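Local coordinates for putative L-alanine-DL-glutamate epimerase (Burkholderia xenovorans, PDB 3GO2), which probably acts as a magnesium-dependent racemase or epimerase of the mandelate racemase/muconate lactonizing enzyme family, its natural substrate not being established, at residues D219-A224 against S267-F272; A289-I294 against W299-I304; Q252-V257 against K278-A283; V315-F320 against A330-A335. One frame throughout, in Å; residues are numbered along the deposited sequence.

Interaction 1: D219-A224 against S267-F272; sequences DLNFNA and SCETLF. With MG (magnesium ion), chain B; MG (magnesium ion), chain C.
The F222 ring meets T270 at its edge: OG1 of T270 lies near the ring plane, 3.7 Å from F222 CZ, while CG2 of T270 reaches the same rim, the side chains coming from opposite directions. F222 also meets the ring of Y249, the planes inclined at about 40°, and packs on R77 of a neighbouring subunit. The amide of N221 and the carboxylate of E269 are turned 66° apart; water 2 lies between them, within hydrogen-bonding distance of N221 OD1 (2.9 Å) and E269 OE1 (2.7 Å). A magnesium ion is bound by D219 OD2 at 2.3 Å, E269 OE2 at 2.6 Å and water 1 at 2.4 Å, with E245 completing the protein ligands. D219 OD1 accepts from N221 N, 2.9 Å away, in an Asx turn that fixes the carboxylate beside the metal. A second magnesium ion takes the backbone O of T270 at 2.4 Å, together with Y249 of the same chain and P78 of a neighbouring subunit. N221 belongs to the fumarate and 2-oxoglutarate site. Both loops follow barrel strands at their C-terminal ends: strand 215-219 leads to helix 226-235, strand 265-267 to helix 273-282, with strand 243-245 between them in the sheet.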
loop_
_atom_site.group_PDB
_atom_site.type_symbol
_atom_site.label_atom_id
_atom_site.label_comp_id
_atom_site.label_asym_id
_atom_site.label_seq_id
_atom_site.Cartn_x
_atom_site.Cartn_y
_atom_site.Cartn_z
ATOM N N ASP A 219 -5.048 27.519 17.339
ATOM C CA ASP A 219 -5.012 26.207 17.997
ATOM C C ASP A 219 -6.435 25.726 18.214
ATOM O O ASP A 219 -7.241 26.349 18.946
ATOM C CB ASP A 219 -4.258 26.337 19.322
ATOM C CG ASP A 219 -3.880 25.014 19.953
ATOM O OD1 ASP A 219 -4.308 23.941 19.466
ATOM O OD2 ASP A 219 -3.160 25.068 20.985
ATOM N N LEU A 220 -6.727 24.581 17.607
ATOM C CA LEU A 220 -8.000 23.909 17.763
ATOM C C LEU A 220 -7.991 22.762 18.764
ATOM O O LEU A 220 -9.041 22.169 19.034
ATOM C CB LEU A 220 -8.464 23.400 16.405
ATOM C CG LEU A 220 -8.519 24.447 15.312
ATOM C CD1 LEU A 220 -8.907 23.772 13.952
ATOM C CD2 LEU A 220 -9.497 25.592 15.688
ATOM N N ASN A 221 -6.815 22.449 19.314
ATOM C CA ASN A 221 -6.654 21.376 20.276
ATOM C C ASN A 221 -7.365 20.101 19.765
ATOM O O ASN A 221 -7.161 19.727 18.622
ATOM C CB ASN A 221 -7.104 21.811 21.670
ATOM C CG ASN A 221 -6.194 22.860 22.291
ATOM O OD1 ASN A 221 -5.173 22.540 22.934
ATOM N ND2 ASN A 221 -6.551 24.091 22.112
ATOM N N PHE A 222 -8.177 19.459 20.608
ATOM C CA PHE A 222 -8.905 18.256 20.224
ATOM C C PHE A 222 -10.401 18.570 20.031
ATOM O O PHE A 222 -11.243 17.715 20.285
ATOM C CB PHE A 222 -8.823 17.190 21.329
ATOM C CG PHE A 222 -7.458 16.543 21.554
ATOM C CD1 PHE A 222 -7.149 15.306 20.970
ATOM C CD2 PHE A 222 -6.564 17.073 22.474
ATOM C CE1 PHE A 222 -5.944 14.664 21.259
ATOM C CE2 PHE A 222 -5.367 16.437 22.751
ATOM C CZ PHE A 222 -5.067 15.227 22.161
ATOM N N ASN A 223 -10.728 19.799 19.625
ATOM C CA ASN A 223 -12.117 20.288 19.705
ATOM C C ASN A 223 -13.051 19.957 18.559
ATOM O O ASN A 223 -14.201 20.413 18.563
ATOM C CB ASN A 223 -12.104 21.804 19.959
ATOM C CG ASN A 223 -11.565 22.129 21.326
ATOM O OD1 ASN A 223 -11.944 21.483 22.313
ATOM N ND2 ASN A 223 -10.644 23.089 21.410
ATOM N N ALA A 224 -12.612 19.135 17.620
ATOM C CA ALA A 224 -13.505 18.605 16.582
ATOM C C ALA A 224 -13.128 17.192 16.156
ATOM O O ALA A 224 -12.178 16.588 16.700
ATOM C CB ALA A 224 -13.504 19.544 15.377
ATOM N N SER A 267 0.765 19.547 14.830
ATOM C CA SER A 267 0.183 18.584 15.758
ATOM C C SER A 267 1.283 17.983 16.614
ATOM O O SER A 267 2.447 18.350 16.497
ATOM C CB SER A 267 -0.558 17.466 14.992
ATOM O OG SER A 267 -1.432 16.728 15.833
ATOM N N CYS A 268 0.890 17.064 17.474
ATOM C CA CYS A 268 1.772 16.096 18.149
ATOM C C CYS A 268 2.194 16.488 19.562
ATOM O O CYS A 268 2.959 15.730 20.164
ATOM C CB CYS A 268 3.007 15.740 17.342
ATOM S SG CYS A 268 2.701 15.264 15.624
ATOM N N GLU A 269 1.696 17.608 20.101
ATOM C CA GLU A 269 2.162 18.085 21.399
ATOM C C GLU A 269 1.865 17.142 22.553
ATOM O O GLU A 269 2.431 17.314 23.639
ATOM C CB GLU A 269 1.588 19.471 21.725
ATOM C CG GLU A 269 0.151 19.477 22.213
ATOM C CD GLU A 269 -0.371 20.868 22.449
ATOM O OE1 GLU A 269 -1.388 20.979 23.122
ATOM O OE2 GLU A 269 0.240 21.839 22.000
ATOM N N THR A 270 0.994 16.157 22.332
ATOM C CA THR A 270 0.596 15.252 23.385
ATOM C C THR A 270 1.227 13.874 23.238
ATOM O O THR A 270 0.817 12.948 23.952
ATOM C CB THR A 270 -0.935 15.131 23.541
ATOM O OG1 THR A 270 -1.496 14.341 22.483
ATOM C CG2 THR A 270 -1.585 16.505 23.605
ATOM N N LEU A 271 2.170 13.729 22.312
ATOM C CA LEU A 271 2.733 12.421 21.974
ATOM C C LEU A 271 4.112 12.189 22.613
ATOM O O LEU A 271 4.874 13.140 22.875
ATOM C CB LEU A 271 2.864 12.287 20.466
ATOM C CG LEU A 271 1.623 12.483 19.622
ATOM C CD1 LEU A 271 1.967 12.251 18.120
ATOM C CD2 LEU A 271 0.491 11.577 20.091
ATOM N N PHE A 272 4.430 10.916 22.789
ATOM C CA PHE A 272 5.652 10.456 23.447
ATOM C C PHE A 272 6.503 9.543 22.554
ATOM O O PHE A 272 6.052 8.491 22.111
ATOM C CB PHE A 272 5.318 9.676 24.728
ATOM C CG PHE A 272 4.609 10.480 25.760
ATOM C CD1 PHE A 272 5.300 11.072 26.803
ATOM C CD2 PHE A 272 3.232 10.616 25.721
ATOM C CE1 PHE A 272 4.623 11.801 27.761
ATOM C CE2 PHE A 272 2.570 11.338 26.667
ATOM C CZ PHE A 272 3.269 11.933 27.691
HETATM MG MG MG B . -1.681 23.541 21.857
HETATM MG MG MG C . -1.164 11.786 24.499
HETATM O O HOH W 1 -2.754 21.964 20.428
HETATM O O HOH W 2 -2.493 23.373 23.441
HETATM O O HOH W 3 -0.868 10.162 26.193
HETATM O O HOH W 4 -0.436 9.799 23.126
#

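Interaction 2: A289-I294 against W299-I304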
loop_
_atom_site.group_PDB
_atom_site.type_symbol
_atom_site.label_atom_id
_atom_site.label_comp_id
_atom_site.label_asym_id
_atom_site.label_seq_id
_atom_site.Cartn_x
_atom_site.Cartn_y
_atom_site.Cartn_z
ATOM N N ALA A 289 5.784 19.504 13.619
ATOM C CA ALA A 289 5.599 18.640 14.773
ATOM C C ALA A 289 5.902 19.389 16.055
ATOM O O ALA A 289 7.013 19.899 16.228
ATOM C CB ALA A 289 6.442 17.362 14.647
ATOM N N ILE A 290 4.896 19.519 16.919
ATOM C CA ILE A 290 5.075 20.115 18.234
ATOM C C ILE A 290 5.561 19.034 19.189
ATOM O O ILE A 290 4.957 17.960 19.261
ATOM C CB ILE A 290 3.785 20.779 18.732
ATOM C CG1 ILE A 290 3.383 21.895 17.745
ATOM C CG2 ILE A 290 4.007 21.375 20.137
ATOM C CD1 ILE A 290 1.922 22.253 17.833
ATOM N N VAL A 291 6.675 19.289 19.875
ATOM C CA VAL A 291 7.277 18.307 20.780
ATOM C C VAL A 291 7.194 18.851 22.194
ATOM O O VAL A 291 7.647 19.959 22.451
ATOM C CB VAL A 291 8.734 18.033 20.426
ATOM C CG1 VAL A 291 9.343 17.016 21.389
ATOM C CG2 VAL A 291 8.874 17.529 18.952
ATOM N N ASP A 292 6.581 18.101 23.093
ATOM C CA ASP A 292 6.535 18.532 24.502
ATOM C C ASP A 292 7.739 17.902 25.211
ATOM O O ASP A 292 7.745 16.718 25.531
ATOM C CB ASP A 292 5.212 18.194 25.165
ATOM C CG ASP A 292 5.047 18.905 26.496
ATOM O OD1 ASP A 292 3.966 19.474 26.781
ATOM O OD2 ASP A 292 6.060 18.962 27.214
ATOM N N THR A 293 8.780 18.711 25.384
ATOM C CA THR A 293 10.017 18.265 25.988
ATOM C C THR A 293 9.899 18.193 27.503
ATOM O O THR A 293 10.686 17.513 28.157
ATOM C CB THR A 293 11.239 19.143 25.607
ATOM O OG1 THR A 293 11.289 20.310 26.430
ATOM C CG2 THR A 293 11.235 19.515 24.122
ATOM N N ILE A 294 8.940 18.921 28.062
ATOM C CA ILE A 294 8.644 18.859 29.490
ATOM C C ILE A 294 8.067 17.464 29.835
ATOM O O ILE A 294 8.451 16.826 30.822
ATOM C CB ILE A 294 7.638 19.980 29.862
ATOM C CG1 ILE A 294 8.174 21.363 29.488
ATOM C CG2 ILE A 294 7.253 19.895 31.335
ATOM C CD1 ILE A 294 9.624 21.645 29.916
ATOM N N TRP A 299 16.245 14.866 26.463
ATOM C CA TRP A 299 17.133 13.939 25.757
ATOM C C TRP A 299 16.312 13.116 24.792
ATOM O O TRP A 299 16.685 12.937 23.636
ATOM C CB TRP A 299 17.890 13.047 26.737
ATOM C CG TRP A 299 19.034 12.329 26.120
ATOM C CD1 TRP A 299 19.099 11.014 25.790
ATOM C CD2 TRP A 299 20.291 12.903 25.746
ATOM N NE1 TRP A 299 20.343 10.726 25.256
ATOM C CE2 TRP A 299 21.081 11.876 25.220
ATOM C CE3 TRP A 299 20.835 14.183 25.853
ATOM C CZ2 TRP A 299 22.393 12.101 24.770
ATOM C CZ3 TRP A 299 22.118 14.386 25.419
ATOM C CH2 TRP A 299 22.874 13.361 24.890
ATOM N N GLN A 300 15.162 12.635 25.252
ATOM C CA GLN A 300 14.264 11.906 24.375
ATOM C C GLN A 300 13.753 12.815 23.247
ATOM O O GLN A 300 13.596 12.355 22.115
ATOM C CB GLN A 300 13.085 11.323 25.170
ATOM C CG GLN A 300 13.459 10.418 26.345
ATOM C CD GLN A 300 14.551 9.421 26.023
ATOM O OE1 GLN A 300 14.460 8.701 25.028
ATOM N NE2 GLN A 300 15.621 9.421 26.821
ATOM N N SER A 301 13.539 14.094 23.548
ATOM C CA SER A 301 13.047 15.044 22.562
ATOM C C SER A 301 14.067 15.292 21.463
ATOM O O SER A 301 13.673 15.564 20.330
ATOM C CB SER A 301 12.646 16.364 23.227
ATOM O OG SER A 301 11.639 16.101 24.172
ATOM N N MET A 302 15.367 15.213 21.778
ATOM C CA MET A 302 16.391 15.326 20.732
ATOM C C MET A 302 16.265 14.174 19.707
ATOM O O MET A 302 16.420 14.372 18.485
ATOM C CB MET A 302 17.815 15.372 21.340
ATOM C CG MET A 302 18.096 16.580 22.223
ATOM S SD MET A 302 17.771 18.245 21.560
ATOM C CE MET A 302 19.068 18.236 20.283
ATOM N N LYS A 303 15.942 12.973 20.199
ATOM C CA LYS A 303 15.713 11.825 19.347
ATOM C C LYS A 303 14.535 12.077 18.371
ATOM O O LYS A 303 14.638 11.839 17.151
ATOM C CB LYS A 303 15.439 10.572 20.198
ATOM C CG LYS A 303 16.573 10.146 21.133
ATOM C CD LYS A 303 16.155 8.948 21.981
ATOM C CE LYS A 303 17.228 8.591 22.984
ATOM N NZ LYS A 303 16.758 7.455 23.891
ATOM N N ILE A 304 13.428 12.573 18.921
ATOM C CA ILE A 304 12.247 12.913 18.148
ATOM C C ILE A 304 12.579 14.010 17.119
ATOM O O ILE A 304 12.182 13.932 15.951
ATOM C CB ILE A 304 11.107 13.370 19.050
ATOM C CG1 ILE A 304 10.705 12.274 20.026
ATOM C CG2 ILE A 304 9.915 13.835 18.223
ATOM C CD1 ILE A 304 9.842 12.835 21.190
#
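S301 and I304 carry the helical side of this contact, one helical turn apart on the face of helix 298-310 that meets V291 and T293. S301 comes first and makes the closer approach. Its CB packs against T293 CG2 at 3.6 Å and V291 CG1 at 3.8 Å, so the serine fits between the two branched side chains. Its OG, anti to the carbonyl carbon (chi1 -60°), lies over the backbone of T293, 3.3 Å from T293 CA, and is hydrogen-bonded to the carbonyl of G297, just before the helix begins. The polar end of the serine is therefore satisfied there rather than across the contact. T293 similarly sends OG1 elsewhere, to N329, while its methyl group faces S301. Further along, K303 has its NZ bonded to Q300 OE1 at 2.9 Å and in a salt bridge with E66. I304 closes the contact with its CG2 branch, 3.9 Å from V291 CG2; the two side chains slide past each other in opposite directions. V291 thus divides its methyls, CG1 to S301 and CG2 to I304. Strand 288-291 lies between strands 265-267 and 314-317, and the space between it and helix 298-310 is completed by F277 of helix 273-282, beside I304, and F332 of helix 323-335, beside S301.

Interaction 3: Q252-V257 against K278-A283; sequences QGLAYV and KPFFDA
Two successive helices on the outside of the barrel, 251-259 and 273-282, meet here through L254 and A255 on one and F280 and A283 on the other. The deeper pair is L254 and F280. With CG anti to the backbone N (chi1 -176°), L254 extends its CD2 branch to the F280 ring, 3.9 Å from CD1 and 4.1 Å from CE1. The approach to the ring is oblique, and the two side chains cross at about a right angle. L254 also packs on I265 and S267 of the intervening strand, and F280 on L271, which ties this pair to the layer between helices and sheet. Farther out, where both residues are partly exposed, A255 CB lies 3.9 Å from A283 CB and 3.2 Å from A283 O; the methyl sits against this carbonyl oxygen, a tight contact between two small residues. No hydrogen bond crosses between the segments. K278 NZ and D282 OD2 form a salt bridge of 2.8 Å along their own helix, while Q252 NE2 bonds to F281 O and N284 OD1 of a neighbouring subunit. Such side-by-side packing of consecutive helices, with strand 265-267 running between them in sequence, is characteristic of the outer helical layer of a (β/α)-barrel.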
loop_
_atom_site.group_PDB
_atom_site.type_symbol
_atom_site.label_atom_id
_atom_site.label_comp_id
_atom_site.label_asym_id
_atom_site.label_seq_id
_atom_site.Cartn_x
_atom_site.Cartn_y
_atom_site.Cartn_z
ATOM N N GLN A 252 -4.562 8.725 10.251
ATOM C CA GLN A 252 -5.282 8.727 8.955
ATOM C C GLN A 252 -6.223 9.942 8.827
ATOM O O GLN A 252 -6.258 10.615 7.789
ATOM C CB GLN A 252 -6.029 7.381 8.765
ATOM C CG GLN A 252 -6.949 7.296 7.592
ATOM C CD GLN A 252 -7.827 6.013 7.593
ATOM O OE1 GLN A 252 -7.513 5.015 8.242
ATOM N NE2 GLN A 252 -8.943 6.077 6.893
ATOM N N GLY A 253 -6.964 10.253 9.884
ATOM C CA GLY A 253 -7.913 11.357 9.863
ATOM C C GLY A 253 -7.188 12.695 9.780
ATOM O O GLY A 253 -7.545 13.555 8.988
ATOM N N LEU A 254 -6.147 12.863 10.592
ATOM C CA LEU A 254 -5.358 14.096 10.530
ATOM C C LEU A 254 -4.707 14.261 9.177
ATOM O O LEU A 254 -4.714 15.373 8.633
ATOM C CB LEU A 254 -4.331 14.165 11.645
ATOM C CG LEU A 254 -3.511 15.438 11.742
ATOM C CD1 LEU A 254 -4.422 16.671 11.960
ATOM C CD2 LEU A 254 -2.434 15.338 12.842
ATOM N N ALA A 255 -4.173 13.172 8.613
ATOM C CA ALA A 255 -3.595 13.256 7.270
ATOM C C ALA A 255 -4.629 13.669 6.216
ATOM O O ALA A 255 -4.312 14.412 5.296
ATOM C CB ALA A 255 -2.897 11.948 6.875
ATOM N N TYR A 256 -5.854 13.190 6.350
ATOM C CA TYR A 256 -6.930 13.583 5.432
ATOM C C TYR A 256 -7.168 15.085 5.549
ATOM O O TYR A 256 -7.287 15.805 4.543
ATOM C CB TYR A 256 -8.227 12.768 5.699
ATOM C CG TYR A 256 -9.257 13.024 4.642
ATOM C CD1 TYR A 256 -9.313 12.225 3.501
ATOM C CD2 TYR A 256 -10.117 14.103 4.726
ATOM C CE1 TYR A 256 -10.214 12.463 2.510
ATOM C CE2 TYR A 256 -11.029 14.378 3.706
ATOM C CZ TYR A 256 -11.060 13.563 2.594
ATOM O OH TYR A 256 -11.936 13.819 1.572
ATOM N N VAL A 257 -7.263 15.569 6.785
ATOM C CA VAL A 257 -7.451 16.979 7.028
ATOM C C VAL A 257 -6.317 17.790 6.405
ATOM O O VAL A 257 -6.577 18.766 5.687
ATOM C CB VAL A 257 -7.624 17.272 8.544
ATOM C CG1 VAL A 257 -7.630 18.773 8.800
ATOM C CG2 VAL A 257 -8.951 16.607 9.057
ATOM N N LYS A 278 5.761 8.469 14.844
ATOM C CA LYS A 278 6.005 7.788 13.583
ATOM C C LYS A 278 4.760 7.617 12.716
ATOM O O LYS A 278 4.830 7.912 11.529
ATOM C CB LYS A 278 6.714 6.457 13.823
ATOM C CG LYS A 278 6.903 5.590 12.568
ATOM C CD LYS A 278 7.691 4.320 12.899
ATOM C CE LYS A 278 7.337 3.174 11.969
ATOM N NZ LYS A 278 7.575 3.496 10.500
ATOM N N PRO A 279 3.618 7.130 13.264
ATOM C CA PRO A 279 2.476 6.963 12.378
ATOM C C PRO A 279 1.993 8.263 11.701
ATOM O O PRO A 279 1.508 8.220 10.568
ATOM C CB PRO A 279 1.386 6.390 13.291
ATOM C CG PRO A 279 2.053 5.983 14.501
ATOM C CD PRO A 279 3.366 6.581 14.604
ATOM N N PHE A 280 2.174 9.399 12.366
ATOM C CA PHE A 280 1.792 10.673 11.807
ATOM C C PHE A 280 2.725 11.056 10.679
ATOM O O PHE A 280 2.277 11.497 9.614
ATOM C CB PHE A 280 1.738 11.744 12.899
ATOM C CG PHE A 280 0.653 11.486 13.916
ATOM C CD1 PHE A 280 -0.613 11.976 13.722
ATOM C CD2 PHE A 280 0.911 10.727 15.052
ATOM C CE1 PHE A 280 -1.628 11.717 14.649
ATOM C CE2 PHE A 280 -0.064 10.474 15.979
ATOM C CZ PHE A 280 -1.362 10.985 15.769
ATOM N N PHE A 281 4.027 10.869 10.872
ATOM C CA PHE A 281 4.967 11.224 9.814
ATOM C C PHE A 281 4.795 10.275 8.612
ATOM O O PHE A 281 4.838 10.715 7.449
ATOM C CB PHE A 281 6.403 11.204 10.331
ATOM C CG PHE A 281 6.719 12.228 11.428
ATOM C CD1 PHE A 281 5.806 13.170 11.866
ATOM C CD2 PHE A 281 7.993 12.255 11.994
ATOM C CE1 PHE A 281 6.132 14.077 12.857
ATOM C CE2 PHE A 281 8.322 13.165 12.987
ATOM C CZ PHE A 281 7.389 14.084 13.411
ATOM N N ASP A 282 4.588 8.989 8.881
ATOM C CA ASP A 282 4.382 8.011 7.795
ATOM C C ASP A 282 3.156 8.362 6.929
ATOM O O ASP A 282 3.142 8.083 5.720
ATOM C CB ASP A 282 4.217 6.617 8.381
ATOM C CG ASP A 282 5.533 6.041 8.914
ATOM O OD1 ASP A 282 6.606 6.618 8.680
ATOM O OD2 ASP A 282 5.445 4.980 9.533
ATOM N N ALA A 283 2.164 8.978 7.562
ATOM C CA ALA A 283 0.933 9.379 6.901
ATOM C C ALA A 283 0.957 10.773 6.274
ATOM O O ALA A 283 -0.035 11.164 5.666
ATOM C CB ALA A 283 -0.246 9.242 7.891
#

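Interaction 4: V315-F320 against A330-A335; sequences VAPHNF and ANFAAA
F332 gathers the whole of the close packing in this contact, touching P317 and V315 with different parts of one ring. P317 CG comes to the ring edge, near its plane, 4.0 Å from F332 CD2, and the two side chains run at a slant to each other. V315 reaches the far end of the ring instead: its CG2 is 4.2 Å from F332 CZ, approaches the ring obliquely, and the side chains meet nearly at right angles. Because F332 holds its CG anti to the backbone N (chi1 171°), the ring extends from helix 323-335 toward the strand and can span both residues. V315 and P317 are alternate residues of strand 314-317, so their side chains emerge on the same face, while the intervening A316 points its CB away. All three touching residues are buried, and the contact is wholly apolar, with no hydrogen bond between the segments.

The looser part lies next to this cluster rather than in solvent. A333 and P317 have the nearest CA atoms of the two segments, 7.5 Å apart, yet the A333 methyl stays 4.7 Å from the strand segment. Beyond P317 contact with 330-335 ends: H318 ND1 bonds to D292, and N319 is hydrogen-bonded to T326 and N329, earlier in the same helix. M302 of helix 298-310 also packs on the ring, while M342 and L339 pack on P317. A strand followed by a helix that packs back on it through alternate strand residues is the repeating βα unit of the enolase-superfamily barrel.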
loop_
_atom_site.group_PDB
_atom_site.type_symbol
_atom_site.label_atom_id
_atom_site.label_comp_id
_atom_site.label_asym_id
_atom_site.label_seq_id
_atom_site.Cartn_x
_atom_site.Cartn_y
_atom_site.Cartn_z
ATOM N N VAL A 315 10.289 21.332 14.020
ATOM C CA VAL A 315 9.619 21.078 15.307
ATOM C C VAL A 315 9.484 22.348 16.113
ATOM O O VAL A 315 10.249 23.308 15.915
ATOM C CB VAL A 315 10.377 20.015 16.138
ATOM C CG1 VAL A 315 10.502 18.727 15.365
ATOM C CG2 VAL A 315 11.775 20.520 16.535
ATOM N N ALA A 316 8.506 22.378 17.005
ATOM C CA ALA A 316 8.319 23.522 17.898
ATOM C C ALA A 316 8.065 22.993 19.303
ATOM O O ALA A 316 7.238 22.118 19.484
ATOM C CB ALA A 316 7.135 24.381 17.455
ATOM N N PRO A 317 8.754 23.550 20.310
ATOM C CA PRO A 317 8.422 23.121 21.678
ATOM C C PRO A 317 7.055 23.559 22.154
ATOM O O PRO A 317 6.554 24.628 21.755
ATOM C CB PRO A 317 9.479 23.820 22.546
ATOM C CG PRO A 317 10.386 24.452 21.656
ATOM C CD PRO A 317 9.926 24.431 20.268
ATOM N N HIS A 318 6.448 22.710 22.989
ATOM C CA HIS A 318 5.236 23.031 23.714
ATOM C C HIS A 318 5.675 23.687 25.027
ATOM O O HIS A 318 6.371 23.082 25.854
ATOM C CB HIS A 318 4.465 21.754 23.973
ATOM C CG HIS A 318 3.098 21.967 24.511
ATOM N ND1 HIS A 318 2.431 20.988 25.211
ATOM C CD2 HIS A 318 2.235 23.010 24.398
ATOM C CE1 HIS A 318 1.218 21.413 25.503
ATOM N NE2 HIS A 318 1.076 22.641 25.040
ATOM N N ASN A 319 5.285 24.937 25.222
ATOM C CA ASN A 319 5.812 25.700 26.339
ATOM C C ASN A 319 4.790 26.697 26.827
ATOM O O ASN A 319 4.642 27.754 26.230
ATOM C CB ASN A 319 7.078 26.430 25.892
ATOM C CG ASN A 319 7.748 27.167 27.019
ATOM O OD1 ASN A 319 8.016 26.586 28.059
ATOM N ND2 ASN A 319 8.000 28.455 26.827
ATOM N N PHE A 320 4.092 26.351 27.904
ATOM C CA PHE A 320 3.010 27.193 28.418
ATOM C C PHE A 320 2.878 27.100 29.947
ATOM O O PHE A 320 1.791 27.211 30.520
ATOM C CB PHE A 320 1.696 26.898 27.673
ATOM C CG PHE A 320 1.006 25.635 28.082
ATOM C CD1 PHE A 320 -0.229 25.687 28.747
ATOM C CD2 PHE A 320 1.566 24.395 27.821
ATOM C CE1 PHE A 320 -0.873 24.506 29.119
ATOM C CE2 PHE A 320 0.920 23.231 28.210
ATOM C CZ PHE A 320 -0.275 23.287 28.859
ATOM N N ALA A 330 14.219 26.513 26.002
ATOM C CA ALA A 330 15.236 27.353 25.355
ATOM C C ALA A 330 16.494 26.564 25.028
ATOM O O ALA A 330 17.120 26.773 23.981
ATOM C CB ALA A 330 15.594 28.542 26.225
ATOM N N ASN A 331 16.890 25.656 25.917
ATOM C CA ASN A 331 18.073 24.871 25.671
ATOM C C ASN A 331 17.888 23.843 24.542
ATOM O O ASN A 331 18.781 23.635 23.731
ATOM C CB ASN A 331 18.572 24.206 26.961
ATOM C CG ASN A 331 19.303 25.186 27.861
ATOM O OD1 ASN A 331 20.523 25.325 27.761
ATOM N ND2 ASN A 331 18.572 25.887 28.731
ATOM N N PHE A 332 16.717 23.201 24.512
ATOM C CA PHE A 332 16.328 22.346 23.395
ATOM C C PHE A 332 16.337 23.134 22.089
ATOM O O PHE A 332 16.917 22.698 21.079
ATOM C CB PHE A 332 14.932 21.809 23.675
ATOM C CG PHE A 332 14.298 21.083 22.526
ATOM C CD1 PHE A 332 14.614 19.760 22.244
ATOM C CD2 PHE A 332 13.339 21.709 21.755
ATOM C CE1 PHE A 332 13.971 19.087 21.169
ATOM C CE2 PHE A 332 12.715 21.044 20.704
ATOM C CZ PHE A 332 13.020 19.735 20.432
ATOM N N ALA A 333 15.688 24.290 22.109
ATOM C CA ALA A 333 15.585 25.144 20.923
ATOM C C ALA A 333 16.952 25.630 20.415
ATOM O O ALA A 333 17.151 25.814 19.213
ATOM C CB ALA A 333 14.697 26.352 21.228
ATOM N N ALA A 334 17.890 25.844 21.327
ATOM C CA ALA A 334 19.225 26.250 20.945
ATOM C C ALA A 334 19.993 25.240 20.095
ATOM O O ALA A 334 20.816 25.620 19.248
ATOM C CB ALA A 334 20.023 26.607 22.200
ATOM N N ALA A 335 19.736 23.943 20.319
ATOM C CA ALA A 335 20.520 22.867 19.765
ATOM C C ALA A 335 19.887 22.186 18.533
ATOM O O ALA A 335 20.572 21.479 17.775
ATOM C CB ALA A 335 20.777 21.818 20.870
#

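All four contacts belong to the barrel domain, but at different depths. Interactions 1, 2 and 4 are buried, whereas interaction 3 is partly buried on the outer helices; interactions 1, 2 and 3 all reach other subunits. Interaction 1 is polar and metal-centred, at the strand ends; the others rely mainly on apolar side chains between secondary-structure elements. Interactions 2 and 4 are the closest pair, their centres 8 Å apart: strands 288-291 and 314-317 are neighbours, joined by V291 N to A316 O at 2.9 Å. Interaction 1 adjoins interaction 2 through S267 O and I290 N, 2.7 Å apart, and its segment 267-272 lies against both helices of interaction 3. Interactions 3 and 4 do not touch.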